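PDB 4Q34: uncharacterized protein from Parabacteroides distasonis, which is of uncharacterised function but probably acts as an esterase, being a member of the alpha/beta hydrolase family. Local coordinates for residues Leu77-Cys82 with Glu308-Leu313; Ile244-Asn249 with Thr263-Leu268; Met275-Asp278 with Asp282-Val285. One frame throughout, in Å; residues are numbered along the deposited sequence. Where two conformers were deposited one is given.

Interaction 1 of 3, residues Leu77-Cys82 with Glu308-Leu313; sequences LRRRFC and EVADLL
Arg-79, at the end of helix 72-78, reaches Asp-311 of helix 306-319, joining two helices of this alpha/beta hydrolase. A Schellman motif closes the first helix: Arg-80, at positive phi, is its C-prime residue, with Arg-80 N bonding Leu-77 O (3.0 Å) and Phe-81 N bonding Phe-76 O. Arg-79 CG stands anti to the carbonyl carbon (chi1 -64°), and the chain runs extended from CG to NE, carrying the guanidinium to the second helix. There NH1 and NH2 converge end-on on a single oxygen, forming a salt bridge. The guanidinium and carboxylate planes are nearly coplanar, 19° apart, although the side chains cross at about a right angle. Ala-310 CB lies over one guanidinium face, 4.1 Å from Arg-79 NH1, and packs beside Phe-72, Ile-75 and Phe-76. NH1 also bonds Ser-314 OG. A leucine in place of Arg-79 would probably leave the Asp-311 carboxylate without its positive mate and Ser-314 OG without this donor. At Asp-311 OD1, Arg-79 NH1 arrives at 3.0 Å on the anti lone pair and Arg-79 NH2 at 2.9 Å nearly along the C-O bond, both bonds bent, with OD1 16° out of the guanidinium plane.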
loop_
_atom_site.group_PDB
_atom_site.type_symbol
_atom_site.label_atom_id
_atom_site.label_comp_id
_atom_site.label_asym_id
_atom_site.label_seq_id
_atom_site.Cartn_x
_atom_site.Cartn_y
_atom_site.Cartn_z
ATOM N N LEU A 77 7.383 -0.666 -16.886
ATOM C CA LEU A 77 7.353 0.782 -17.056
ATOM C C LEU A 77 8.497 1.214 -17.964
ATOM O O LEU A 77 8.301 2.043 -18.863
ATOM C CB LEU A 77 7.484 1.468 -15.688
ATOM C CG LEU A 77 7.409 2.991 -15.714
ATOM C CD1 LEU A 77 6.075 3.441 -16.279
ATOM C CD2 LEU A 77 7.639 3.524 -14.304
ATOM N N ARG A 78 9.669 0.633 -17.760
ATOM C CA ARG A 78 10.843 0.938 -18.601
ATOM C C ARG A 78 10.618 0.548 -20.062
ATOM O O ARG A 78 11.127 1.204 -20.992
ATOM C CB ARG A 78 12.095 0.268 -18.029
ATOM C CG ARG A 78 13.344 0.705 -18.754
ATOM C CD ARG A 78 14.590 0.186 -18.048
ATOM N NE ARG A 78 14.778 0.868 -16.768
ATOM C CZ ARG A 78 14.627 0.298 -15.579
ATOM N NH1 ARG A 78 14.373 -0.999 -15.486
ATOM N NH2 ARG A 78 14.799 1.036 -14.488
ATOM N N ARG A 79 9.842 -0.488 -20.271
ATOM C CA ARG A 79 9.463 -0.979 -21.594
ATOM C C ARG A 79 8.267 -0.259 -22.213
ATOM O O ARG A 79 7.698 -0.709 -23.207
ATOM C CB ARG A 79 9.213 -2.479 -21.491
ATOM C CG ARG A 79 10.471 -3.248 -21.129
ATOM C CD ARG A 79 10.280 -4.743 -20.944
ATOM N NE ARG A 79 11.551 -5.322 -20.477
ATOM C CZ ARG A 79 11.936 -6.581 -20.634
ATOM N NH1 ARG A 79 11.152 -7.480 -21.236
ATOM N NH2 ARG A 79 13.132 -6.934 -20.165
ATOM N N ARG A 80 7.885 0.832 -21.565
ATOM C CA ARG A 80 6.895 1.800 -22.031
ATOM C C ARG A 80 5.448 1.378 -21.903
ATOM O O ARG A 80 4.612 1.858 -22.649
ATOM C CB ARG A 80 7.203 2.274 -23.451
ATOM C CG ARG A 80 8.555 2.953 -23.579
ATOM C CD ARG A 80 8.618 3.871 -24.811
ATOM N NE ARG A 80 7.553 3.554 -25.776
ATOM C CZ ARG A 80 7.635 2.684 -26.784
ATOM N NH1 ARG A 80 8.760 2.028 -27.050
ATOM N NH2 ARG A 80 6.578 2.489 -27.551
ATOM N N PHE A 81 5.161 0.456 -20.981
ATOM C CA PHE A 81 3.784 0.147 -20.635
ATOM C C PHE A 81 3.336 1.017 -19.449
ATOM O O PHE A 81 4.089 1.201 -18.474
ATOM C CB PHE A 81 3.598 -1.312 -20.230
ATOM C CG PHE A 81 3.800 -2.310 -21.336
ATOM C CD1 PHE A 81 5.080 -2.776 -21.621
ATOM C CD2 PHE A 81 2.724 -2.809 -22.069
ATOM C CE1 PHE A 81 5.278 -3.714 -22.611
ATOM C CE2 PHE A 81 2.917 -3.775 -23.041
ATOM C CZ PHE A 81 4.210 -4.225 -23.304
ATOM N N CYS A 82 2.080 1.481 -19.509
ATOM C CA CYS A 82 1.381 1.943 -18.307
ATOM C C CYS A 82 1.199 0.762 -17.400
ATOM O O CYS A 82 0.750 -0.297 -17.860
ATOM C CB CYS A 82 0.010 2.558 -18.598
ATOM S SG CYS A 82 0.098 3.965 -19.698
ATOM N N GLU A 308 14.508 -12.520 -17.550
ATOM C CA GLU A 308 14.244 -13.537 -18.555
ATOM C C GLU A 308 12.764 -13.900 -18.546
ATOM O O GLU A 308 12.173 -14.142 -19.595
ATOM C CB GLU A 308 15.100 -14.799 -18.312
ATOM C CG GLU A 308 16.603 -14.536 -18.308
ATOM C CD GLU A 308 17.423 -15.794 -18.045
ATOM O OE1 GLU A 308 17.255 -16.787 -18.763
ATOM O OE2 GLU A 308 18.247 -15.782 -17.113
ATOM N N VAL A 309 12.150 -13.938 -17.355
ATOM C CA VAL A 309 10.710 -14.255 -17.233
ATOM C C VAL A 309 9.923 -13.106 -17.934
ATOM O O VAL A 309 9.017 -13.357 -18.730
ATOM C CB VAL A 309 10.315 -14.427 -15.766
ATOM C CG1 VAL A 309 8.821 -14.630 -15.629
ATOM C CG2 VAL A 309 11.051 -15.627 -15.114
ATOM N N ALA A 310 10.360 -11.881 -17.690
ATOM C CA ALA A 310 9.741 -10.693 -18.303
ATOM C C ALA A 310 9.893 -10.727 -19.825
ATOM O O ALA A 310 8.961 -10.418 -20.545
ATOM C CB ALA A 310 10.327 -9.409 -17.733
ATOM N N ASP A 311 11.060 -11.148 -20.330
ATOM C CA ASP A 311 11.245 -11.229 -21.764
ATOM C C ASP A 311 10.249 -12.183 -22.455
ATOM O O ASP A 311 9.768 -11.921 -23.570
ATOM C CB ASP A 311 12.683 -11.667 -22.119
ATOM C CG ASP A 311 13.740 -10.599 -21.811
ATOM O OD1 ASP A 311 13.412 -9.416 -21.622
ATOM O OD2 ASP A 311 14.936 -10.973 -21.743
ATOM N N LEU A 312 9.955 -13.292 -21.783
ATOM C CA LEU A 312 8.977 -14.263 -22.279
ATOM C C LEU A 312 7.619 -13.623 -22.370
ATOM O O LEU A 312 6.913 -13.780 -23.375
ATOM C CB LEU A 312 8.856 -15.486 -21.368
ATOM C CG LEU A 312 9.913 -16.565 -21.511
ATOM C CD1 LEU A 312 9.656 -17.550 -20.386
ATOM C CD2 LEU A 312 9.843 -17.221 -22.883
ATOM N N LEU A 313 7.240 -12.907 -21.321
ATOM C CA LEU A 313 5.982 -12.197 -21.362
ATOM C C LEU A 313 5.959 -11.118 -22.481
ATOM O O LEU A 313 4.966 -11.015 -23.225
ATOM C CB LEU A 313 5.643 -11.578 -19.995
ATOM C CG LEU A 313 4.322 -10.800 -19.915
ATOM C CD1 LEU A 313 3.101 -11.596 -20.353
ATOM C CD2 LEU A 313 4.164 -10.243 -18.508
#

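Interaction 2 of 3, residues Ile244-Asn249 with Thr263-Leu268; sequences IYYGDN and TRRLRL
Tyr-246 OH bonds the carbonyl oxygen of Pro-200 and packs against Arg-265 CB, 3.5 Å away. With its phenol oxygen satisfied by Pro-200, Tyr-246 can be buried, and its ring offers the helix an apolar surface. One face lies under the helix backbone: Leu-266 CA stands 4.0 Å above the ring plane, offset toward the rim. Leu-266 CD1 packs on the ring, 3.7 Å from Tyr-246 CD2, and the two side chains slide past each other in opposite directions. Leu-266 has CG anti to the backbone N (chi1 176°), which carries its methyls past the ring; the Leu-266 side chain also touches Val-285 and His-287 of the next strand. These contacts pack helix 257-277 on strand 242-246 within a beta-alpha-beta unit, the helix connecting this strand to its parallel neighbour 283-287, as is usual in the alpha/beta hydrolase fold. Arg-265 meets the phenol with CB and its backbone. Its CB points toward the strand, approaching the phenol obliquely, but the chain, extended from CG to NE, leads the guanidinium away to a salt bridge with Glu-225 and a cation-pi contact with Trp-262. Tyr-245, pointing away from this helix, stacks its ring with that of Tyr-198. Past the strand end the chain turns polar: Asp-248 OD1 accepts from Asn-249 N at 2.8 Å, the donor lying 37° out of the carboxylate plane, and OD2 takes the backbone N of Gly-295.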
loop_
_atom_site.group_PDB
_atom_site.type_symbol
_atom_site.label_atom_id
_atom_site.label_comp_id
_atom_site.label_asym_id
_atom_site.label_seq_id
_atom_site.Cartn_x
_atom_site.Cartn_y
_atom_site.Cartn_z
ATOM N N ILE A 244 -0.377 -19.022 -19.516
ATOM C CA ILE A 244 -0.231 -19.500 -18.153
ATOM C C ILE A 244 1.199 -20.004 -17.996
ATOM O O ILE A 244 1.648 -20.770 -18.848
ATOM C CB ILE A 244 -1.236 -20.621 -17.892
ATOM C CG1 ILE A 244 -2.663 -20.037 -17.873
ATOM C CG2 ILE A 244 -0.975 -21.297 -16.554
ATOM C CD1 ILE A 244 -3.722 -21.080 -18.127
ATOM N N TYR A 245 1.896 -19.556 -16.933
ATOM C CA TYR A 245 3.281 -19.966 -16.652
ATOM C C TYR A 245 3.383 -20.736 -15.340
ATOM O O TYR A 245 2.793 -20.339 -14.334
ATOM C CB TYR A 245 4.237 -18.763 -16.584
ATOM C CG TYR A 245 4.281 -17.907 -17.812
ATOM C CD1 TYR A 245 5.073 -18.240 -18.893
ATOM C CD2 TYR A 245 3.527 -16.740 -17.888
ATOM C CE1 TYR A 245 5.111 -17.456 -20.046
ATOM C CE2 TYR A 245 3.586 -15.930 -19.013
ATOM C CZ TYR A 245 4.364 -16.304 -20.098
ATOM O OH TYR A 245 4.404 -15.477 -21.206
ATOM N N TYR A 246 4.118 -21.850 -15.349
ATOM C CA TYR A 246 4.487 -22.565 -14.143
ATOM C C TYR A 246 5.993 -22.714 -14.071
ATOM O O TYR A 246 6.665 -22.991 -15.076
ATOM C CB TYR A 246 3.816 -23.974 -14.031
ATOM C CG TYR A 246 2.361 -23.897 -13.647
ATOM C CD1 TYR A 246 1.975 -23.871 -12.321
ATOM C CD2 TYR A 246 1.377 -23.813 -14.614
ATOM C CE1 TYR A 246 0.629 -23.741 -11.970
ATOM C CE2 TYR A 246 0.028 -23.675 -14.266
ATOM C CZ TYR A 246 -0.330 -23.635 -12.967
ATOM O OH TYR A 246 -1.665 -23.498 -12.633
ATOM N N GLY A 247 6.517 -22.585 -12.865
ATOM C CA GLY A 247 7.945 -22.769 -12.620
ATOM C C GLY A 247 8.383 -24.217 -12.398
ATOM O O GLY A 247 7.772 -25.167 -12.907
ATOM N N ASP A 248 9.428 -24.348 -11.589
ATOM C CA ASP A 248 10.213 -25.599 -11.492
ATOM C C ASP A 248 10.016 -26.248 -10.137
ATOM O O ASP A 248 9.255 -25.768 -9.302
ATOM C CB ASP A 248 11.681 -25.214 -11.706
ATOM C CG ASP A 248 12.512 -26.324 -12.296
ATOM O OD1 ASP A 248 12.048 -27.487 -12.326
ATOM O OD2 ASP A 248 13.651 -26.006 -12.724
ATOM N N ASN A 249 10.720 -27.363 -9.896
ATOM C CA ASN A 249 10.575 -28.129 -8.645
ATOM C C ASN A 249 9.129 -28.539 -8.359
ATOM O O ASN A 249 8.728 -28.674 -7.225
ATOM C CB ASN A 249 11.220 -27.392 -7.472
ATOM C CG ASN A 249 12.695 -27.129 -7.716
ATOM O OD1 ASN A 249 13.135 -25.974 -7.919
ATOM N ND2 ASN A 249 13.447 -28.196 -7.810
ATOM N N THR A 263 1.987 -29.359 -9.166
ATOM C CA THR A 263 2.037 -30.354 -10.224
ATOM C C THR A 263 0.690 -30.676 -10.823
ATOM O O THR A 263 0.574 -30.798 -12.042
ATOM C CB THR A 263 2.635 -31.669 -9.667
ATOM O OG1 THR A 263 3.859 -31.341 -8.998
ATOM C CG2 THR A 263 2.903 -32.647 -10.754
ATOM N N ARG A 264 -0.303 -30.889 -9.961
ATOM C CA ARG A 264 -1.680 -31.164 -10.410
ATOM C C ARG A 264 -2.235 -29.996 -11.216
ATOM O O ARG A 264 -2.955 -30.214 -12.211
ATOM C CB ARG A 264 -2.646 -31.390 -9.239
ATOM C CG ARG A 264 -2.167 -32.348 -8.160
ATOM C CD ARG A 264 -3.263 -32.531 -7.111
ATOM N NE ARG A 264 -3.974 -33.767 -7.350
ATOM C CZ ARG A 264 -3.752 -34.907 -6.708
ATOM N NH1 ARG A 264 -2.860 -34.985 -5.724
ATOM N NH2 ARG A 264 -4.443 -35.978 -7.046
ATOM N N ARG A 265 -1.885 -28.776 -10.805
ATOM C CA ARG A 265 -2.370 -27.565 -11.484
ATOM C C ARG A 265 -1.792 -27.423 -12.891
ATOM O O ARG A 265 -2.522 -27.096 -13.829
ATOM C CB ARG A 265 -2.115 -26.327 -10.631
ATOM C CG ARG A 265 -3.169 -26.287 -9.537
ATOM C CD ARG A 265 -2.783 -25.336 -8.435
ATOM N NE ARG A 265 -3.915 -25.221 -7.537
ATOM C CZ ARG A 265 -3.863 -24.640 -6.360
ATOM N NH1 ARG A 265 -2.728 -24.144 -5.890
ATOM N NH2 ARG A 265 -4.981 -24.579 -5.652
ATOM N N LEU A 266 -0.501 -27.725 -13.056
ATOM C CA LEU A 266 0.102 -27.725 -14.377
ATOM C C LEU A 266 -0.665 -28.671 -15.291
ATOM O O LEU A 266 -1.083 -28.275 -16.379
ATOM C CB LEU A 266 1.591 -28.078 -14.320
ATOM C CG LEU A 266 2.281 -28.192 -15.677
ATOM C CD1 LEU A 266 2.089 -26.956 -16.517
ATOM C CD2 LEU A 266 3.763 -28.545 -15.531
ATOM N N ARG A 267 -0.885 -29.897 -14.816
ATOM C CA ARG A 267 -1.582 -30.936 -15.572
ATOM C C ARG A 267 -2.981 -30.449 -15.957
ATOM O O ARG A 267 -3.414 -30.583 -17.090
ATOM C CB ARG A 267 -1.658 -32.219 -14.720
ATOM C CG ARG A 267 -2.308 -33.429 -15.374
ATOM C CD ARG A 267 -2.645 -34.512 -14.330
ATOM N NE ARG A 267 -1.677 -34.564 -13.241
ATOM C CZ ARG A 267 -1.902 -35.134 -12.063
ATOM N NH1 ARG A 267 -3.068 -35.697 -11.808
ATOM N NH2 ARG A 267 -0.957 -35.138 -11.140
ATOM N N LEU A 268 -3.663 -29.872 -15.007
ATOM C CA LEU A 268 -5.035 -29.415 -15.201
ATOM C C LEU A 268 -5.132 -28.281 -16.185
ATOM O O LEU A 268 -6.024 -28.277 -17.017
ATOM C CB LEU A 268 -5.630 -28.977 -13.889
ATOM C CG LEU A 268 -7.066 -28.492 -13.943
ATOM C CD1 LEU A 268 -7.976 -29.519 -14.577
ATOM C CD2 LEU A 268 -7.503 -28.116 -12.543
#

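Interaction 3 of 3, residues Met275-Asp278 with Asp282-Val285; sequences MLND and DVTV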
loop_
_atom_site.group_PDB
_atom_site.type_symbol
_atom_site.label_atom_id
_atom_site.label_comp_id
_atom_site.label_asym_id
_atom_site.label_seq_id
_atom_site.Cartn_x
_atom_site.Cartn_y
_atom_site.Cartn_z
HETATM N N MSE A 275 -9.037 -28.011 -24.125
HETATM C CA MSE A 275 -10.461 -27.966 -24.288
HETATM C C MSE A 275 -10.901 -26.647 -24.845
HETATM O O MSE A 275 -11.758 -26.613 -25.712
HETATM C CB MSE A 275 -11.141 -28.239 -22.947
HETATM C CG MSE A 275 -10.987 -29.725 -22.665
HETATM SE SE MSE A 275 -11.814 -30.111 -20.929
HETATM C CE MSE A 275 -13.574 -29.324 -21.375
ATOM N N LEU A 276 -10.310 -25.556 -24.377
ATOM C CA LEU A 276 -10.654 -24.231 -24.949
ATOM C C LEU A 276 -10.159 -24.067 -26.384
ATOM O O LEU A 276 -10.864 -23.541 -27.254
ATOM C CB LEU A 276 -10.136 -23.110 -24.068
ATOM C CG LEU A 276 -10.918 -22.903 -22.767
ATOM C CD1 LEU A 276 -10.143 -22.042 -21.766
ATOM C CD2 LEU A 276 -12.290 -22.305 -23.057
ATOM N N ASN A 277 -8.951 -24.538 -26.640
ATOM C CA ASN A 277 -8.403 -24.398 -28.000
ATOM C C ASN A 277 -9.234 -25.216 -29.007
ATOM O O ASN A 277 -9.452 -24.784 -30.162
ATOM C CB ASN A 277 -6.934 -24.805 -28.040
ATOM C CG ASN A 277 -6.022 -23.811 -27.299
ATOM O OD1 ASN A 277 -6.360 -22.645 -27.135
ATOM N ND2 ASN A 277 -4.865 -24.272 -26.871
ATOM N N ASP A 278 -9.774 -26.366 -28.562
ATOM C CA ASP A 278 -10.642 -27.165 -29.411
ATOM C C ASP A 278 -11.974 -26.469 -29.748
ATOM O O ASP A 278 -12.690 -26.886 -30.697
ATOM C CB ASP A 278 -10.942 -28.515 -28.760
ATOM C CG ASP A 278 -9.782 -29.475 -28.816
ATOM O OD1 ASP A 278 -8.817 -29.241 -29.586
ATOM O OD2 ASP A 278 -9.835 -30.488 -28.091
ATOM N N ASP A 282 -7.459 -19.520 -27.592
ATOM C CA ASP A 282 -6.039 -19.247 -27.751
ATOM C C ASP A 282 -5.399 -19.232 -26.371
ATOM O O ASP A 282 -5.114 -18.158 -25.821
ATOM C CB ASP A 282 -5.868 -17.902 -28.436
ATOM C CG ASP A 282 -4.423 -17.536 -28.649
ATOM O OD1 ASP A 282 -3.540 -18.374 -28.369
ATOM O OD2 ASP A 282 -4.174 -16.411 -29.109
ATOM N N VAL A 283 -5.202 -20.435 -25.810
ATOM C CA VAL A 283 -4.631 -20.592 -24.501
ATOM C C VAL A 283 -3.313 -21.348 -24.618
ATOM O O VAL A 283 -3.267 -22.391 -25.238
ATOM C CB VAL A 283 -5.589 -21.373 -23.585
ATOM C CG1 VAL A 283 -5.034 -21.435 -22.182
ATOM C CG2 VAL A 283 -6.990 -20.761 -23.632
ATOM N N THR A 284 -2.280 -20.785 -24.029
ATOM C CA THR A 284 -0.917 -21.346 -24.063
ATOM C C THR A 284 -0.514 -21.603 -22.632
ATOM O O THR A 284 -0.690 -20.736 -21.767
ATOM C CB THR A 284 0.044 -20.324 -24.696
ATOM O OG1 THR A 284 -0.395 -20.006 -26.030
ATOM C CG2 THR A 284 1.463 -20.860 -24.773
ATOM N N VAL A 285 0.028 -22.794 -22.377
ATOM C CA VAL A 285 0.571 -23.110 -21.091
ATOM C C VAL A 285 2.045 -23.405 -21.250
ATOM O O VAL A 285 2.400 -24.247 -22.058
ATOM C CB VAL A 285 -0.121 -24.312 -20.469
ATOM C CG1 VAL A 285 0.460 -24.612 -19.097
ATOM C CG2 VAL A 285 -1.621 -24.058 -20.379
#
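Asn-277, near the end of helix 257-277, and Asp-282, leading into strand 283-287, bring their backbones to 5.7 Å between CA atoms, with three residues between the two segments. The strand that follows is extended, and Val-283 points toward the helix while Thr-284 points away. The contact rests on Asn-277, whose carboxamide pairs with both backbone polar atoms of Val-283. Val-283 N donates to Asn-277 OD1 at 2.8 Å and 166°, nearly straight and on a lone pair in the carbonyl plane; Asn-277 ND2 returns a bond to Val-283 O at 3.0 Å and 169°. The ND2 bond also lies in the amide plane of Asn-277, and this double hold fixes the rotation of the carboxamide, which meets the strand much as a neighbouring strand's peptide groups would. CG of Asn-277 stands anti to its carbonyl carbon (chi1 -70°), bringing the amide round to the strand. Beside this polar pair Val-283 CG2 packs on Leu-276, 3.9 Å from CD1 and 4.0 Å from CB. The Asp-282 carboxylate forms a salt bridge with Lys-320. Thr-284 and Asp-282 bond by backbone to strand 242-246, whereas Val-283 uses its own N and O for the helix end; Val-283 also rests on Ala-273 of that helix, and Leu-276 reaches Phe-234 of helix 231-234.

Interactions 2 and 3 are two ends of one beta-alpha-beta unit: they share helix 257-277, and strands 242-246 and 283-287 are parallel neighbours in the main sheet. Their centres are about 15 Å apart, and they meet at Leu-266 with Val-285 and in a probable hydrogen bond from Ile-244 N to Thr-284 O (2.8 Å). Interaction 2 precedes interaction 3 along the chain, and both fall between the segments of interaction 1. That contact, centred about 22 and 24 Å from theirs, ties helix 306-319 back to helix 72-78. Tyr-245 OH packs on Leu-313 CA, bringing interactions 1 and 2 together. The three thus hold helices 257-277 and 306-319 in place around the central hydrolase sheet.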